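Local structure of citrate synthase (Pyrobaculum aerophilum, 2IBP) at residues 186-189 against 190-194; 165-169 against 170-174. The protein probably catalyses the condensation of oxaloacetate with acetyl-CoA and water to give citrate and CoA, the entry step of the tricarboxylic acid cycle. One frame throughout, in Å; residues are numbered along the deposited sequence.

Contact 1. Residues 186-189 against 190-194; sequences NFLY and MMFGR
Met191 lays its CG over one face of the Phe187 ring, 3.7 Å from the ring centroid and displaced toward the CE1-CZ rim, a CH-pi contact between side chains that run the same way. With chi2 at -75°, SD stands obliquely to the same ring, 4.4 Å from its centroid, as a Met-aromatic contact. One residue earlier, Met190 slants across the Asn186 side chain, its SD and CE lying against ND2, with CE at 3.3 Å from ND2, while Asn186 OD1 takes a hydrogen bond from Arg178 N. Leu188 CD2 meets Phe192 CE2 at 4.2 Å, again with the two chains side by side. Beneath these pairs runs the i to i+4 ladder: Met190 N to Asn186 O, Met191 N to Phe187 O, Phe192 N to Leu188 O and, last, Gly193 N to Tyr189 O at 2.7 Å. Gly193 then leaves the helix with positive phi (79°), and the chain doubles back until Arg194 O lies 3.4 Å from Tyr189 CA, a CA-H...O contact. A water donates to Arg194 O at 2.6 Å and, weakly, to Leu188 O, bridging the last turn to the departing chain. Pro159 and Val162 of helix 141-169 and Ile366 and Met369 of helix 363-382 pack on Phe187. The i to i+4 bonds running out at Gly193 mark the C-terminal end of helix 183-192 in the largely helical citrate synthase fold.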
# COMPACT_ATOMS: atom_id res chain seq x y z
N ASN A 186 -13.17 16.09 20.48
CA ASN A 186 -14.06 16.17 19.37
C ASN A 186 -14.34 14.78 18.80
O ASN A 186 -15.45 14.50 18.35
CB ASN A 186 -13.48 17.03 18.28
CG ASN A 186 -14.41 17.15 17.13
OD1 ASN A 186 -15.50 17.70 17.26
ND2 ASN A 186 -14.01 16.59 15.97
N PHE A 187 -13.33 13.92 18.78
CA PHE A 187 -13.55 12.57 18.28
C PHE A 187 -14.65 11.88 19.09
O PHE A 187 -15.58 11.31 18.54
CB PHE A 187 -12.28 11.74 18.34
CG PHE A 187 -12.52 10.28 18.07
CD1 PHE A 187 -12.96 9.86 16.83
CD2 PHE A 187 -12.34 9.35 19.07
CE1 PHE A 187 -13.21 8.53 16.59
CE2 PHE A 187 -12.56 8.00 18.82
CZ PHE A 187 -13.01 7.60 17.58
N LEU A 188 -14.56 11.97 20.41
CA LEU A 188 -15.58 11.33 21.25
C LEU A 188 -16.95 11.97 21.05
O LEU A 188 -17.97 11.30 21.07
CB LEU A 188 -15.18 11.35 22.72
CG LEU A 188 -13.98 10.47 23.08
CD1 LEU A 188 -13.65 10.62 24.56
CD2 LEU A 188 -14.23 9.00 22.70
N TYR A 189 -16.97 13.29 20.88
CA TYR A 189 -18.21 13.99 20.58
C TYR A 189 -18.81 13.49 19.24
O TYR A 189 -20.00 13.22 19.15
CB TYR A 189 -17.93 15.50 20.53
CG TYR A 189 -19.05 16.29 19.91
CD1 TYR A 189 -20.25 16.47 20.56
CD2 TYR A 189 -18.90 16.82 18.64
CE1 TYR A 189 -21.28 17.15 19.96
CE2 TYR A 189 -19.92 17.50 18.03
CZ TYR A 189 -21.11 17.67 18.69
OH TYR A 189 -22.11 18.36 18.07
N MET A 190 -17.97 13.33 18.22
CA MET A 190 -18.45 12.85 16.93
C MET A 190 -18.91 11.40 16.98
O MET A 190 -19.81 11.00 16.25
CB MET A 190 -17.38 13.04 15.87
CG MET A 190 -17.06 14.48 15.55
SD MET A 190 -16.03 14.60 14.08
CE MET A 190 -14.62 13.67 14.64
N MET A 191 -18.29 10.60 17.85
CA MET A 191 -18.68 9.21 17.99
C MET A 191 -20.02 9.09 18.67
O MET A 191 -20.91 8.41 18.17
CB MET A 191 -17.67 8.43 18.83
CG MET A 191 -16.36 8.16 18.15
SD MET A 191 -16.52 6.84 16.92
CE MET A 191 -16.74 5.41 17.99
N PHE A 192 -20.19 9.80 19.78
CA PHE A 192 -21.35 9.59 20.62
C PHE A 192 -22.38 10.72 20.73
O PHE A 192 -23.45 10.51 21.29
CB PHE A 192 -20.90 9.14 21.99
CG PHE A 192 -19.98 7.95 21.95
CD1 PHE A 192 -20.40 6.75 21.40
CD2 PHE A 192 -18.70 8.03 22.46
CE1 PHE A 192 -19.55 5.66 21.36
CE2 PHE A 192 -17.86 6.93 22.46
CZ PHE A 192 -18.29 5.75 21.90
N GLY A 193 -22.08 11.87 20.15
CA GLY A 193 -23.03 12.98 20.08
C GLY A 193 -23.19 13.80 21.34
O GLY A 193 -24.14 14.58 21.46
N ARG A 194 -22.28 13.62 22.28
CA ARG A 194 -22.29 14.41 23.51
C ARG A 194 -20.85 14.78 23.83
O ARG A 194 -19.93 14.05 23.48
CB ARG A 194 -22.92 13.61 24.64
CG ARG A 194 -22.22 12.31 24.96
CD ARG A 194 -22.92 11.55 26.07
NE ARG A 194 -24.27 11.14 25.69
CZ ARG A 194 -24.56 10.01 25.05
NH1 ARG A 194 -23.59 9.16 24.70
NH2 ARG A 194 -25.82 9.72 24.76
O HOH W 1 -18.94 11.65 23.75

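Contact 2. Residues 165-169 against 170-174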
# COMPACT_ATOMS: atom_id res chain seq x y z
N HIS A 165 -18.12 6.87 10.06
CA HIS A 165 -18.41 5.48 9.77
C HIS A 165 -19.14 4.85 10.94
O HIS A 165 -20.13 4.13 10.76
CB HIS A 165 -17.15 4.70 9.47
CG HIS A 165 -17.44 3.32 9.01
ND1 HIS A 165 -17.57 2.27 9.89
CD2 HIS A 165 -17.78 2.84 7.79
CE1 HIS A 165 -17.90 1.18 9.21
NE2 HIS A 165 -18.04 1.50 7.94
N TYR A 166 -18.66 5.12 12.15
CA TYR A 166 -19.31 4.57 13.34
C TYR A 166 -20.79 4.95 13.35
O TYR A 166 -21.65 4.10 13.51
CB TYR A 166 -18.63 5.01 14.62
CG TYR A 166 -19.41 4.64 15.85
CD1 TYR A 166 -19.49 3.31 16.25
CD2 TYR A 166 -20.14 5.59 16.55
CE1 TYR A 166 -20.25 2.95 17.34
CE2 TYR A 166 -20.87 5.24 17.67
CZ TYR A 166 -20.95 3.92 18.04
OH TYR A 166 -21.70 3.58 19.15
N ARG A 167 -21.07 6.24 13.19
CA ARG A 167 -22.44 6.73 13.19
C ARG A 167 -23.27 6.06 12.11
O ARG A 167 -24.36 5.58 12.38
CB ARG A 167 -22.45 8.24 12.99
CG ARG A 167 -21.70 9.02 14.05
CD ARG A 167 -22.36 8.96 15.41
NE ARG A 167 -23.68 9.60 15.41
CZ ARG A 167 -24.39 9.76 16.53
NH1 ARG A 167 -23.90 9.36 17.69
NH2 ARG A 167 -25.57 10.33 16.47
N PHE A 168 -22.78 6.07 10.88
CA PHE A 168 -23.51 5.44 9.80
C PHE A 168 -23.70 3.95 10.02
O PHE A 168 -24.75 3.41 9.66
CB PHE A 168 -22.84 5.65 8.44
CG PHE A 168 -22.92 7.06 7.92
CD1 PHE A 168 -24.11 7.76 7.91
CD2 PHE A 168 -21.85 7.58 7.23
CE1 PHE A 168 -24.18 9.02 7.34
CE2 PHE A 168 -21.91 8.85 6.67
CZ PHE A 168 -23.09 9.55 6.69
N SER A 169 -22.71 3.28 10.60
CA SER A 169 -22.79 1.83 10.82
C SER A 169 -23.92 1.49 11.79
O SER A 169 -24.47 0.38 11.76
CB SER A 169 -21.47 1.26 11.33
OG SER A 169 -21.26 1.58 12.69
N ARG A 170 -24.26 2.45 12.65
CA ARG A 170 -25.31 2.30 13.66
C ARG A 170 -26.64 2.93 13.22
O ARG A 170 -27.58 3.06 14.02
CB ARG A 170 -24.83 2.92 14.99
CG ARG A 170 -24.06 1.98 15.91
CD ARG A 170 -22.87 1.30 15.25
NE ARG A 170 -22.27 0.29 16.14
CZ ARG A 170 -21.26 -0.51 15.81
NH1 ARG A 170 -20.73 -0.46 14.60
NH2 ARG A 170 -20.79 -1.39 16.68
N GLY A 171 -26.73 3.31 11.96
CA GLY A 171 -27.92 3.94 11.39
C GLY A 171 -28.22 5.30 12.00
O GLY A 171 -29.37 5.73 12.03
N LEU A 172 -27.18 5.97 12.48
CA LEU A 172 -27.33 7.29 13.10
C LEU A 172 -26.86 8.37 12.14
O LEU A 172 -26.16 8.09 11.16
CB LEU A 172 -26.51 7.38 14.38
CG LEU A 172 -26.77 6.28 15.41
CD1 LEU A 172 -25.78 6.38 16.56
CD2 LEU A 172 -28.22 6.30 15.88
N GLU A 173 -27.31 9.60 12.36
CA GLU A 173 -26.88 10.73 11.55
C GLU A 173 -25.48 11.11 12.02
O GLU A 173 -25.15 10.91 13.20
CB GLU A 173 -27.82 11.93 11.72
CG GLU A 173 -29.23 11.68 11.20
CD GLU A 173 -29.25 11.40 9.71
OE1 GLU A 173 -28.44 12.02 8.98
OE2 GLU A 173 -30.07 10.57 9.26
N VAL A 174 -24.66 11.62 11.12
CA VAL A 174 -23.32 11.99 11.51
C VAL A 174 -23.40 13.16 12.48
O VAL A 174 -24.40 13.90 12.52
CB VAL A 174 -22.38 12.36 10.34
CG1 VAL A 174 -22.24 11.19 9.36
CG2 VAL A 174 -22.85 13.62 9.64
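Bends at chi2 (-68°) and chi3 (-64°) curl Arg167 back along the end of its helix, bringing its guanidinium edge to the Glu173 carbonyl and one face beneath Leu172. NE donates to Glu173 O at 3.0 Å, nearly straight at 163° and in the guanidinium plane; NH2 adds a weak bond to the same oxygen, and Leu172 CD1 sits 3.6 Å above the centre of the group. Ser169 turns OG back to donate to Tyr166 O, and OG accepts from Arg170 NH1 at 2.8 Å. Arg170 in turn lies across Tyr166, whose CE1 approaches one guanidinium face, and its NH2 forms a salt bridge with Glu361. Val174 CG1 lies over one face of the Phe168 ring, offset toward CZ, 3.6 Å from the centroid, a CH-pi contact. Were Arg167 replaced by an alanine, Glu173 O would probably lose its side-chain donors and Met191 O its NH1 partner, leaving the loop less tightly held. The backbone closes as a Schellman motif with Gly171 as C-prime: Leu172 N bonds to Arg167 O at 2.8 Å and Gly171 N to Phe168 O. Arg167 O also accepts from Arg170 N, from the opposite face of its carbonyl plane. The Arg167 and Phe168 carbonyls are thus paired with loop N-H groups, and an arginine from the last turn ties down the chain beyond.

Contact 2 closes helix 141-169 and contact 1 closes helix 183-192, the next helix in the chain; their centres are about 12 Å apart. Arg167 joins them: while its NE serves the loop of contact 2, its NH1 reaches Met191 O, 3.2 Å away, in a probable hydrogen bond. Arg167 CD packs 3.4 Å from Met190 O. Tyr166 CE2 also lies 3.2 Å from Met191 O, so this carbonyl in the last turn of contact 1 is met by two neighbouring residues of the earlier helix. Both contacts lie away from the predicted active-site residues His289 and Asp346; an acetate ion, probably from crystallisation, lies about 6 Å from the Arg170 side chain.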